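Response regulator receiver (Brucella melitensis biovar Abortus, PDB 4G97) probably acts as a two-component response regulator of the general stress response, controlling an anti-sigma factor through a sigma-like domain joined to a phosphorylatable receiver domain. Local coordinates at residues 12-17 and 30-35; 19-24 and 95-100; 156-161 and 245-250; 233-238 and 251-256. One frame throughout, in Å; residues are numbered along the deposited sequence.

Interaction 1 (12-17 and 30-35)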
loop_
_atom_site.group_PDB
_atom_site.type_symbol
_atom_site.label_atom_id
_atom_site.label_comp_id
_atom_site.label_asym_id
_atom_site.label_seq_id
_atom_site.Cartn_x
_atom_site.Cartn_y
_atom_site.Cartn_z
ATOM N N PRO A 12 12.255 -3.688 -3.789
ATOM C CA PRO A 12 11.446 -2.548 -3.323
ATOM C C PRO A 12 9.940 -2.782 -3.464
ATOM O O PRO A 12 9.221 -2.654 -2.479
ATOM C CB PRO A 12 11.919 -1.399 -4.225
ATOM C CG PRO A 12 13.357 -1.744 -4.493
ATOM C CD PRO A 12 13.301 -3.227 -4.731
ATOM N N TYR A 13 9.469 -3.184 -4.672
ATOM C CA TYR A 13 8.045 -3.412 -4.909
ATOM C C TYR A 13 7.484 -4.589 -4.133
ATOM O O TYR A 13 6.279 -4.621 -3.857
ATOM C CB TYR A 13 7.717 -3.506 -6.416
ATOM C CG TYR A 13 7.860 -2.183 -7.139
ATOM C CD1 TYR A 13 7.734 -0.973 -6.457
ATOM C CD2 TYR A 13 8.080 -2.135 -8.512
ATOM C CE1 TYR A 13 7.878 0.244 -7.108
ATOM C CE2 TYR A 13 8.216 -0.918 -9.178
ATOM C CZ TYR A 13 8.124 0.268 -8.467
ATOM O OH TYR A 13 8.227 1.482 -9.098
ATOM N N LEU A 14 8.329 -5.576 -3.815
ATOM C CA LEU A 14 7.869 -6.719 -3.028
ATOM C C LEU A 14 7.603 -6.256 -1.587
ATOM O O LEU A 14 6.633 -6.710 -0.984
ATOM C CB LEU A 14 8.857 -7.890 -3.095
ATOM C CG LEU A 14 8.495 -9.142 -2.266
ATOM C CD1 LEU A 14 7.327 -9.894 -2.866
ATOM C CD2 LEU A 14 9.712 -10.061 -2.094
ATOM N N ARG A 15 8.429 -5.314 -1.057
ATOM C CA ARG A 15 8.203 -4.698 0.265
ATOM C C ARG A 15 6.891 -3.897 0.215
ATOM O O ARG A 15 6.126 -3.972 1.158
ATOM C CB ARG A 15 9.374 -3.770 0.671
ATOM C CG ARG A 15 10.630 -4.547 1.038
ATOM C CD ARG A 15 11.752 -3.702 1.602
ATOM N NE ARG A 15 12.997 -4.473 1.576
ATOM C CZ ARG A 15 13.900 -4.421 0.599
ATOM N NH1 ARG A 15 13.763 -3.557 -0.397
ATOM N NH2 ARG A 15 14.968 -5.194 0.637
ATOM N N ARG A 16 6.614 -3.152 -0.889
ATOM C CA ARG A 16 5.361 -2.402 -1.013
ATOM C C ARG A 16 4.172 -3.369 -0.852
ATOM O O ARG A 16 3.275 -3.138 -0.019
ATOM C CB ARG A 16 5.276 -1.673 -2.364
ATOM C CG ARG A 16 3.932 -0.924 -2.534
ATOM C CD ARG A 16 3.767 -0.290 -3.904
ATOM N NE ARG A 16 3.922 -1.291 -4.962
ATOM C CZ ARG A 16 4.225 -1.024 -6.224
ATOM N NH1 ARG A 16 4.367 0.229 -6.627
ATOM N NH2 ARG A 16 4.386 -2.008 -7.094
ATOM N N PHE A 17 4.217 -4.485 -1.608
ATOM C CA PHE A 17 3.207 -5.532 -1.560
ATOM C C PHE A 17 3.110 -6.128 -0.138
ATOM O O PHE A 17 2.010 -6.205 0.406
ATOM C CB PHE A 17 3.546 -6.617 -2.589
ATOM C CG PHE A 17 2.634 -7.821 -2.583
ATOM C CD1 PHE A 17 1.292 -7.702 -2.950
ATOM C CD2 PHE A 17 3.121 -9.084 -2.255
ATOM C CE1 PHE A 17 0.451 -8.815 -2.941
ATOM C CE2 PHE A 17 2.278 -10.199 -2.271
ATOM C CZ PHE A 17 0.946 -10.051 -2.601
ATOM N N ALA A 30 10.029 -7.391 7.387
ATOM C CA ALA A 30 10.510 -8.623 8.019
ATOM C C ALA A 30 10.186 -9.872 7.213
ATOM O O ALA A 30 11.044 -10.752 7.103
ATOM C CB ALA A 30 9.965 -8.745 9.432
ATOM N N TYR A 31 8.979 -9.941 6.610
ATOM C CA TYR A 31 8.568 -11.064 5.761
ATOM C C TYR A 31 9.399 -11.077 4.484
ATOM O O TYR A 31 9.679 -12.155 3.954
ATOM C CB TYR A 31 7.081 -10.963 5.384
ATOM C CG TYR A 31 6.122 -11.640 6.339
ATOM C CD1 TYR A 31 5.207 -10.900 7.080
ATOM C CD2 TYR A 31 6.068 -13.031 6.437
ATOM C CE1 TYR A 31 4.304 -11.519 7.948
ATOM C CE2 TYR A 31 5.163 -13.664 7.296
ATOM C CZ TYR A 31 4.280 -12.902 8.047
ATOM O OH TYR A 31 3.386 -13.518 8.891
ATOM N N VAL A 32 9.794 -9.887 3.975
ATOM C CA VAL A 32 10.622 -9.823 2.757
ATOM C C VAL A 32 12.036 -10.281 3.091
ATOM O O VAL A 32 12.578 -11.117 2.366
ATOM C CB VAL A 32 10.594 -8.452 2.032
ATOM C CG1 VAL A 32 11.660 -8.385 0.931
ATOM C CG2 VAL A 32 9.208 -8.201 1.438
ATOM N N ALA A 33 12.595 -9.774 4.218
ATOM C CA ALA A 33 13.934 -10.116 4.704
ATOM C C ALA A 33 14.069 -11.620 4.958
ATOM O O ALA A 33 15.083 -12.210 4.559
ATOM C CB ALA A 33 14.270 -9.321 5.953
ATOM N N ALA A 34 13.023 -12.250 5.551
ATOM C CA ALA A 34 12.984 -13.701 5.825
ATOM C C ALA A 34 12.977 -14.520 4.544
ATOM O O ALA A 34 13.664 -15.537 4.481
ATOM C CB ALA A 34 11.780 -14.067 6.684
ATOM N N ALA A 35 12.227 -14.091 3.521
ATOM C CA ALA A 35 12.179 -14.829 2.260
ATOM C C ALA A 35 13.510 -14.706 1.520
ATOM O O ALA A 35 13.944 -15.663 0.873
ATOM C CB ALA A 35 11.035 -14.334 1.394
#
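Val-32 on helix 25-41 points its isopropyl group into the surface of helix 11-22, where Leu-14 and Arg-15 receive it. Its two methyls divide the work. CG2 sits closest to the helix backbone, 3.8 Å from the Arg-15 CA atom and 3.8 Å from the carbonyl O of Leu-14. CG1 lies further out, 4.0 Å from the Leu-14 CD2 methyl and equally near the Arg-15 CG methylene. With CG of Leu-14 set anti to the backbone N (chi1 178°), the branch runs alongside Val-32, the two side chains sliding past each other in opposite directions, and Leu-14 CG comes 3.9 Å from Val-32 CG2. Arg-15 instead crosses the valine at about a right angle, offering its CG methylene, while the extended chain carries the guanidinium onward to the carbonyl of Leu-226, which NH1 donates to. Leu-11 and Ser-18 of the same helix 11-22 also touch Val-32, and Phe-60 of helix 52-64 packs on Leu-14, so the valine is buried in the sigma2-like helical region. No hydrogen bond links the two segments; their cohesion is that of hydrocarbon packing, with arginine contributing its aliphatic stem here and spending its polar end elsewhere.

Interaction 2 (19-24 and 95-100); sequences RALTGS and PRQAFL
The sigma2-like and sigma4-like parts of the PhyR effector region meet where Ala-20 and Leu-21, near the end of helix 11-22, pack against Gln-97 and Leu-100 of helix 94-104. Leu-21 has the largest share of the buried surface and touches through a single methyl. Its CD1 reaches 3.5 Å from the CG methylene of Gln-97 and 3.7 Å from the Leu-100 CD1 methyl, lying across both side chains at a slant. The first torsion of Leu-21, -145°, falls well off a staggered value, and it is this rotation that directs the branch at the other helix. Leu-100 stretches its CD1 toward the gap between the two residues of helix 11-22, and there it also meets the Ala-20 CB atom at 3.8 Å. This apolar join, made by regions some seventy residues apart in sequence, is one of the places where the sigma2-like and sigma4-like parts meet, here with the receiver domain packed against them. Gln-97 lends only its methylene stem to Leu-21, for its amide NE2 makes a weak hydrogen bond to the carbonyl of Ala-92, a residue that also bonds the backbone of Leu-21. On the receiver side, Gln-252 of helix 243-265 touches Leu-100 and donates its NE2 to the carbonyl O of Ala-20, tying the end of helix 11-22 to a third helix.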
loop_
_atom_site.group_PDB
_atom_site.type_symbol
_atom_site.label_atom_id
_atom_site.label_comp_id
_atom_site.label_asym_id
_atom_site.label_seq_id
_atom_site.Cartn_x
_atom_site.Cartn_y
_atom_site.Cartn_z
ATOM N N ARG A 19 4.065 -4.854 2.862
ATOM C CA ARG A 19 3.527 -3.857 3.786
ATOM C C ARG A 19 2.017 -3.704 3.605
ATOM O O ARG A 19 1.302 -3.674 4.604
ATOM C CB ARG A 19 4.227 -2.510 3.594
ATOM C CG ARG A 19 5.721 -2.537 3.946
ATOM C CD ARG A 19 6.347 -1.213 3.612
ATOM N NE ARG A 19 7.806 -1.292 3.610
ATOM C CZ ARG A 19 8.616 -0.271 3.361
ATOM N NH1 ARG A 19 8.121 0.937 3.115
ATOM N NH2 ARG A 19 9.927 -0.446 3.353
ATOM N N ALA A 20 1.516 -3.626 2.344
ATOM C CA ALA A 20 0.064 -3.504 2.059
ATOM C C ALA A 20 -0.694 -4.726 2.569
ATOM O O ALA A 20 -1.818 -4.616 3.052
ATOM C CB ALA A 20 -0.167 -3.369 0.568
ATOM N N LEU A 21 -0.038 -5.888 2.494
ATOM C CA LEU A 21 -0.557 -7.178 2.898
ATOM C C LEU A 21 -0.615 -7.377 4.405
ATOM O O LEU A 21 -1.542 -8.004 4.873
ATOM C CB LEU A 21 0.326 -8.253 2.260
ATOM C CG LEU A 21 -0.362 -9.520 1.821
ATOM C CD1 LEU A 21 -1.279 -9.258 0.616
ATOM C CD2 LEU A 21 0.685 -10.581 1.471
ATOM N N THR A 22 0.362 -6.863 5.160
ATOM C CA THR A 22 0.441 -7.049 6.615
ATOM C C THR A 22 -0.031 -5.828 7.432
ATOM O O THR A 22 -0.346 -5.971 8.612
ATOM C CB THR A 22 1.857 -7.467 7.027
ATOM O OG1 THR A 22 2.748 -6.365 6.842
ATOM C CG2 THR A 22 2.338 -8.695 6.295
ATOM N N GLY A 23 -0.029 -4.648 6.818
ATOM C CA GLY A 23 -0.452 -3.434 7.495
ATOM C C GLY A 23 0.591 -2.694 8.309
ATOM O O GLY A 23 0.246 -1.714 8.974
ATOM N N SER A 24 1.875 -3.101 8.249
ATOM C CA SER A 24 2.942 -2.354 8.939
ATOM C C SER A 24 4.243 -2.396 8.172
ATOM O O SER A 24 4.510 -3.362 7.468
ATOM C CB SER A 24 3.167 -2.872 10.360
ATOM O OG SER A 24 3.354 -4.279 10.351
ATOM N N PRO A 95 -8.382 -13.044 -1.520
ATOM C CA PRO A 95 -8.936 -12.101 -2.515
ATOM C C PRO A 95 -8.268 -10.724 -2.425
ATOM O O PRO A 95 -8.098 -10.064 -3.441
ATOM C CB PRO A 95 -10.431 -12.032 -2.157
ATOM C CG PRO A 95 -10.683 -13.201 -1.286
ATOM C CD PRO A 95 -9.410 -13.399 -0.521
ATOM N N ARG A 96 -7.854 -10.309 -1.211
ATOM C CA ARG A 96 -7.137 -9.040 -1.014
ATOM C C ARG A 96 -5.737 -9.126 -1.625
ATOM O O ARG A 96 -5.306 -8.168 -2.253
ATOM C CB ARG A 96 -7.123 -8.607 0.457
ATOM C CG ARG A 96 -8.492 -8.106 0.876
ATOM C CD ARG A 96 -8.547 -7.541 2.273
ATOM N NE ARG A 96 -9.871 -6.961 2.530
ATOM C CZ ARG A 96 -10.214 -5.704 2.279
ATOM N NH1 ARG A 96 -9.323 -4.848 1.785
ATOM N NH2 ARG A 96 -11.448 -5.285 2.539
ATOM N N GLN A 97 -5.089 -10.311 -1.554
ATOM C CA GLN A 97 -3.788 -10.562 -2.196
ATOM C C GLN A 97 -3.941 -10.454 -3.713
ATOM O O GLN A 97 -3.108 -9.837 -4.373
ATOM C CB GLN A 97 -3.277 -11.966 -1.858
ATOM C CG GLN A 97 -2.919 -12.160 -0.399
ATOM C CD GLN A 97 -2.338 -13.519 -0.135
ATOM O OE1 GLN A 97 -1.500 -14.019 -0.885
ATOM N NE2 GLN A 97 -2.747 -14.123 0.971
ATOM N N ALA A 98 -5.038 -11.025 -4.256
ATOM C CA ALA A 98 -5.307 -11.035 -5.683
ATOM C C ALA A 98 -5.497 -9.619 -6.217
ATOM O O ALA A 98 -4.845 -9.237 -7.193
ATOM C CB ALA A 98 -6.522 -11.918 -5.979
ATOM N N PHE A 99 -6.334 -8.814 -5.544
ATOM C CA PHE A 99 -6.592 -7.432 -5.946
ATOM C C PHE A 99 -5.333 -6.575 -5.835
ATOM O O PHE A 99 -5.063 -5.757 -6.733
ATOM C CB PHE A 99 -7.745 -6.833 -5.117
ATOM C CG PHE A 99 -8.439 -5.687 -5.815
ATOM C CD1 PHE A 99 -9.529 -5.916 -6.648
ATOM C CD2 PHE A 99 -8.001 -4.379 -5.645
ATOM C CE1 PHE A 99 -10.151 -4.856 -7.319
ATOM C CE2 PHE A 99 -8.629 -3.319 -6.311
ATOM C CZ PHE A 99 -9.705 -3.565 -7.135
ATOM N N LEU A 100 -4.531 -6.789 -4.766
ATOM C CA LEU A 100 -3.288 -6.040 -4.567
ATOM C C LEU A 100 -2.307 -6.307 -5.713
ATOM O O LEU A 100 -1.772 -5.359 -6.269
ATOM C CB LEU A 100 -2.641 -6.313 -3.195
ATOM C CG LEU A 100 -3.342 -5.701 -1.947
ATOM C CD1 LEU A 100 -2.583 -6.049 -0.701
ATOM C CD2 LEU A 100 -3.437 -4.172 -2.025
#

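Interaction 3 (156-161 and 245-250); sequences EQMVES and MVKALI
Met-158 hooks over the stem of Lys-247, and beside it Val-159 meets Ile-250, where the axes of segments 156-161 and 245-250 cross at an angle of -53°. The methionine leaves its helix with CG anti to the backbone N (chi1 173°) and then bends at the next two torsions, which swings the terminal methyl across the lysine. CE lies 3.7 Å from the CB of Lys-247 and 3.8 Å from its CD, so one methyl spans the aliphatic chain obliquely rather than touching its charged end. Nearer its root, Met-158 runs antiparallel to Val-246, with CG 4.1 Å from the CG1 methyl. Val-159 and Ile-250 cross at about a right angle and touch through two methyls, the valine CG2 standing 3.6 Å from the isoleucine CD1. The lysine ammonium is directed away from the contact and forms a long, weak ion pair with Asp-244. These are the first and last helices of a CheY-like receiver domain, lying side by side on one face of its parallel sheet: Val-159 also rests on Val-166 of strand 165-170, Val-246 on Val-237 of strand 236-238, while Lys-247 and Ala-248 meet Phe-99 of helix 94-104.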
loop_
_atom_site.group_PDB
_atom_site.type_symbol
_atom_site.label_atom_id
_atom_site.label_comp_id
_atom_site.label_asym_id
_atom_site.label_seq_id
_atom_site.Cartn_x
_atom_site.Cartn_y
_atom_site.Cartn_z
ATOM N N GLU A 156 -9.404 13.290 -4.967
ATOM C CA GLU A 156 -10.721 13.724 -4.447
ATOM C C GLU A 156 -11.873 13.030 -5.132
ATOM O O GLU A 156 -12.718 12.441 -4.459
ATOM C CB GLU A 156 -10.876 15.254 -4.476
ATOM C CG GLU A 156 -12.242 15.718 -3.964
ATOM C CD GLU A 156 -12.468 17.202 -3.762
ATOM O OE1 GLU A 156 -11.496 17.931 -3.470
ATOM O OE2 GLU A 156 -13.646 17.624 -3.802
ATOM N N GLN A 157 -11.865 13.024 -6.472
ATOM C CA GLN A 157 -12.882 12.371 -7.290
ATOM C C GLN A 157 -12.961 10.867 -7.004
ATOM O O GLN A 157 -14.067 10.347 -6.867
ATOM C CB GLN A 157 -12.619 12.631 -8.782
ATOM N N MET A 158 -11.805 10.169 -6.898
ATOM C CA MET A 158 -11.779 8.718 -6.613
ATOM C C MET A 158 -12.322 8.401 -5.211
ATOM O O MET A 158 -13.110 7.480 -5.041
ATOM C CB MET A 158 -10.358 8.130 -6.767
ATOM C CG MET A 158 -10.245 6.640 -6.317
ATOM S SD MET A 158 -11.007 5.445 -7.473
ATOM C CE MET A 158 -12.049 4.641 -6.475
ATOM N N VAL A 159 -11.871 9.152 -4.229
ATOM C CA VAL A 159 -12.257 9.040 -2.816
ATOM C C VAL A 159 -13.791 9.223 -2.648
ATOM O O VAL A 159 -14.445 8.404 -1.984
ATOM C CB VAL A 159 -11.374 10.073 -2.064
ATOM C CG1 VAL A 159 -12.044 10.677 -0.861
ATOM C CG2 VAL A 159 -10.023 9.458 -1.712
ATOM N N GLU A 160 -14.357 10.250 -3.317
ATOM C CA GLU A 160 -15.788 10.565 -3.287
ATOM C C GLU A 160 -16.612 9.473 -3.943
ATOM O O GLU A 160 -17.675 9.108 -3.414
ATOM C CB GLU A 160 -16.048 11.916 -3.955
ATOM C CG GLU A 160 -15.549 13.077 -3.117
ATOM C CD GLU A 160 -15.663 14.465 -3.722
ATOM O OE1 GLU A 160 -15.811 14.595 -4.958
ATOM O OE2 GLU A 160 -15.526 15.437 -2.949
ATOM N N SER A 161 -16.096 8.893 -5.054
ATOM C CA SER A 161 -16.772 7.814 -5.768
ATOM C C SER A 161 -16.935 6.596 -4.871
ATOM O O SER A 161 -17.878 5.833 -5.062
ATOM C CB SER A 161 -16.011 7.436 -7.036
ATOM O OG SER A 161 -14.929 6.561 -6.756
ATOM N N MET A 245 -5.268 1.655 -7.803
ATOM C CA MET A 245 -4.163 1.547 -6.847
ATOM C C MET A 245 -4.559 2.289 -5.558
ATOM O O MET A 245 -4.379 1.758 -4.468
ATOM C CB MET A 245 -2.843 2.089 -7.437
ATOM C CG MET A 245 -1.695 2.061 -6.443
ATOM S SD MET A 245 -0.200 2.878 -7.040
ATOM C CE MET A 245 0.414 1.632 -8.142
ATOM N N VAL A 246 -5.133 3.490 -5.708
ATOM C CA VAL A 246 -5.630 4.352 -4.620
ATOM C C VAL A 246 -6.778 3.650 -3.882
ATOM O O VAL A 246 -6.745 3.522 -2.658
ATOM C CB VAL A 246 -6.051 5.740 -5.161
ATOM C CG1 VAL A 246 -6.758 6.556 -4.085
ATOM C CG2 VAL A 246 -4.838 6.502 -5.697
ATOM N N LYS A 247 -7.762 3.173 -4.635
ATOM C CA LYS A 247 -8.913 2.433 -4.125
ATOM C C LYS A 247 -8.457 1.246 -3.240
ATOM O O LYS A 247 -8.952 1.081 -2.115
ATOM C CB LYS A 247 -9.735 1.946 -5.325
ATOM C CG LYS A 247 -10.917 1.054 -4.982
ATOM C CD LYS A 247 -11.851 0.888 -6.174
ATOM C CE LYS A 247 -11.582 -0.343 -7.001
ATOM N NZ LYS A 247 -12.453 -0.393 -8.209
ATOM N N ALA A 248 -7.499 0.445 -3.756
ATOM C CA ALA A 248 -6.954 -0.727 -3.081
ATOM C C ALA A 248 -6.251 -0.373 -1.802
ATOM O O ALA A 248 -6.443 -1.063 -0.808
ATOM C CB ALA A 248 -5.993 -1.467 -4.001
ATOM N N LEU A 249 -5.411 0.669 -1.825
ATOM C CA LEU A 249 -4.658 1.052 -0.643
ATOM C C LEU A 249 -5.519 1.697 0.437
ATOM O O LEU A 249 -5.280 1.438 1.607
ATOM C CB LEU A 249 -3.414 1.849 -0.978
ATOM C CG LEU A 249 -2.361 1.054 -1.774
ATOM C CD1 LEU A 249 -1.313 1.981 -2.332
ATOM C CD2 LEU A 249 -1.734 -0.059 -0.926
ATOM N N ILE A 250 -6.566 2.456 0.048
ATOM C CA ILE A 250 -7.516 2.998 1.026
ATOM C C ILE A 250 -8.246 1.836 1.695
ATOM O O ILE A 250 -8.363 1.816 2.922
ATOM C CB ILE A 250 -8.507 4.048 0.444
ATOM C CG1 ILE A 250 -7.746 5.307 0.027
ATOM C CG2 ILE A 250 -9.589 4.407 1.502
ATOM C CD1 ILE A 250 -8.564 6.246 -0.846
#

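Interaction 4 (233-238 and 251-256)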
loop_
_atom_site.group_PDB
_atom_site.type_symbol
_atom_site.label_atom_id
_atom_site.label_comp_id
_atom_site.label_asym_id
_atom_site.label_seq_id
_atom_site.Cartn_x
_atom_site.Cartn_y
_atom_site.Cartn_z
ATOM N N PRO A 233 6.976 4.688 4.831
ATOM C CA PRO A 233 5.514 4.459 4.783
ATOM C C PRO A 233 5.077 3.013 4.655
ATOM O O PRO A 233 5.741 2.209 3.989
ATOM C CB PRO A 233 5.076 5.203 3.515
ATOM C CG PRO A 233 6.132 6.244 3.286
ATOM C CD PRO A 233 7.412 5.629 3.769
ATOM N N THR A 234 3.924 2.695 5.251
ATOM C CA THR A 234 3.304 1.376 5.138
ATOM C C THR A 234 2.565 1.320 3.785
ATOM O O THR A 234 2.576 0.296 3.117
ATOM C CB THR A 234 2.319 1.166 6.311
ATOM O OG1 THR A 234 3.075 1.110 7.505
ATOM C CG2 THR A 234 1.483 -0.103 6.180
ATOM N N PHE A 235 1.877 2.405 3.430
ATOM C CA PHE A 235 1.040 2.466 2.227
ATOM C C PHE A 235 1.571 3.524 1.300
ATOM O O PHE A 235 1.767 4.658 1.711
ATOM C CB PHE A 235 -0.431 2.709 2.602
ATOM C CG PHE A 235 -1.009 1.692 3.552
ATOM C CD1 PHE A 235 -1.239 0.377 3.138
ATOM C CD2 PHE A 235 -1.403 2.061 4.835
ATOM C CE1 PHE A 235 -1.767 -0.566 4.016
ATOM C CE2 PHE A 235 -1.953 1.116 5.714
ATOM C CZ PHE A 235 -2.139 -0.189 5.298
ATOM N N LEU A 236 1.898 3.120 0.078
ATOM C CA LEU A 236 2.565 3.998 -0.879
ATOM C C LEU A 236 1.911 3.940 -2.253
ATOM O O LEU A 236 1.876 2.887 -2.880
ATOM C CB LEU A 236 4.041 3.540 -0.975
ATOM C CG LEU A 236 5.108 4.543 -1.386
ATOM C CD1 LEU A 236 5.134 5.780 -0.452
ATOM C CD2 LEU A 236 6.465 3.880 -1.350
ATOM N N VAL A 237 1.364 5.073 -2.685
ATOM C CA VAL A 237 0.722 5.238 -3.984
ATOM C C VAL A 237 1.782 5.875 -4.899
ATOM O O VAL A 237 2.483 6.796 -4.483
ATOM C CB VAL A 237 -0.567 6.120 -3.884
ATOM C CG1 VAL A 237 -1.025 6.616 -5.256
ATOM C CG2 VAL A 237 -1.706 5.376 -3.203
ATOM N N THR A 238 1.893 5.389 -6.135
ATOM C CA THR A 238 2.810 5.992 -7.106
ATOM C C THR A 238 2.051 7.108 -7.853
ATOM O O THR A 238 0.883 6.929 -8.194
ATOM C CB THR A 238 3.352 4.925 -8.060
ATOM O OG1 THR A 238 4.160 4.010 -7.314
ATOM C CG2 THR A 238 4.191 5.517 -9.209
ATOM N N SER A 251 -8.701 0.860 0.891
ATOM C CA SER A 251 -9.384 -0.331 1.379
ATOM C C SER A 251 -8.520 -1.080 2.413
ATOM O O SER A 251 -9.021 -1.420 3.488
ATOM C CB SER A 251 -9.741 -1.257 0.222
ATOM O OG SER A 251 -10.356 -2.432 0.724
ATOM N N GLN A 252 -7.238 -1.347 2.092
ATOM C CA GLN A 252 -6.333 -2.012 3.037
ATOM C C GLN A 252 -6.170 -1.202 4.313
ATOM O O GLN A 252 -6.232 -1.766 5.402
ATOM C CB GLN A 252 -4.950 -2.258 2.419
ATOM C CG GLN A 252 -4.926 -3.317 1.341
ATOM C CD GLN A 252 -5.365 -4.667 1.823
ATOM O OE1 GLN A 252 -6.447 -5.106 1.500
ATOM N NE2 GLN A 252 -4.525 -5.373 2.563
ATOM N N ALA A 253 -5.948 0.110 4.188
ATOM C CA ALA A 253 -5.734 0.991 5.348
ATOM C C ALA A 253 -6.916 0.962 6.329
ATOM O O ALA A 253 -6.695 0.972 7.539
ATOM C CB ALA A 253 -5.461 2.415 4.897
ATOM N N LEU A 254 -8.156 0.942 5.799
ATOM C CA LEU A 254 -9.385 0.886 6.580
ATOM C C LEU A 254 -9.619 -0.523 7.130
ATOM O O LEU A 254 -10.165 -0.649 8.218
ATOM C CB LEU A 254 -10.586 1.319 5.746
ATOM C CG LEU A 254 -10.663 2.789 5.344
ATOM C CD1 LEU A 254 -11.787 2.998 4.354
ATOM C CD2 LEU A 254 -10.877 3.692 6.564
ATOM N N PHE A 255 -9.204 -1.575 6.378
ATOM C CA PHE A 255 -9.278 -2.976 6.803
ATOM C C PHE A 255 -8.423 -3.176 8.074
ATOM O O PHE A 255 -8.925 -3.748 9.049
ATOM C CB PHE A 255 -8.828 -3.922 5.671
ATOM C CG PHE A 255 -8.740 -5.384 6.035
ATOM C CD1 PHE A 255 -9.884 -6.180 6.073
ATOM C CD2 PHE A 255 -7.517 -5.964 6.367
ATOM C CE1 PHE A 255 -9.806 -7.530 6.442
ATOM C CE2 PHE A 255 -7.442 -7.310 6.753
ATOM C CZ PHE A 255 -8.583 -8.090 6.765
ATOM N N PHE A 256 -7.157 -2.667 8.071
ATOM C CA PHE A 256 -6.266 -2.764 9.234
ATOM C C PHE A 256 -6.647 -1.818 10.342
ATOM O O PHE A 256 -6.464 -2.172 11.502
ATOM C CB PHE A 256 -4.781 -2.612 8.864
ATOM C CG PHE A 256 -4.286 -3.800 8.079
ATOM C CD1 PHE A 256 -4.123 -5.040 8.689
ATOM C CD2 PHE A 256 -4.004 -3.688 6.721
ATOM C CE1 PHE A 256 -3.688 -6.147 7.956
ATOM C CE2 PHE A 256 -3.578 -4.797 5.988
ATOM C CZ PHE A 256 -3.429 -6.016 6.613
#
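Phe-235 inserts its ring against Gln-252, Ala-253 and Phe-256, joining the last strand of the receiver's CheY-like alpha/beta fold to the long helix that follows it. Ala-253 lies over one face of the ring: its CB is 4.2 Å from the centroid of Phe-235 and 27° off the ring normal, a CH-pi contact. The ring also approaches the helix backbone, its CZ lying 3.8 Å from the Ala-253 CA atom. At the ring edge, close to its plane, the CD2 of Phe-256 comes 4.2 Å from Phe-235 CZ, and obliquely the CB methylene of Gln-252 stands 3.9 Å from Phe-235 CE1. CG of Phe-235 is anti to the carbonyl carbon (chi1 -56°), a setting that carries the ring toward the helix. Further out, backbone hydrogen bonds from Phe-235 and Val-237 to Phe-217 hold this stretch beside strand 215-219. Leu-249, one turn back along helix 243-265, and Ile-216 also touch Phe-235. The amide of Gln-252 leads away from the ring, with OE1 accepting from Arg-96 NH1, so the helix is at once bound to the sigma-like region. On the face of Phe-235 opposite Ala-253, the Thr-234 CG2 methyl sits 3.6 Å above the plane, over the ring centre.

Interactions 1 and 2 share helix 11-22, with centres 12 Å apart, and Phe-17 CE1 bridges them at 4.0 Å from the Leu-100 CB atom. Interactions 3 and 4 likewise share helix 243-265, their centres 11 Å apart. Receiver and sigma-like regions meet between interactions 2 and 4, whose centres lie only 9 Å apart: Arg-96 NH1 is 2.8 Å from Ser-251 OG, and Arg-19 NH1 is 2.8 Å from Pro-233 O. Interactions 2 and 3 touch where Ala-20 CB lies 4.0 Å from Leu-249 CD2. Asp-191, the predicted phosphorylation site and unmodified here, ends strand 187-191 of the same receiver sheet. The calcium ion, bound by His-265 and His-268 of the C-terminal histidine tag, lies away from these contacts.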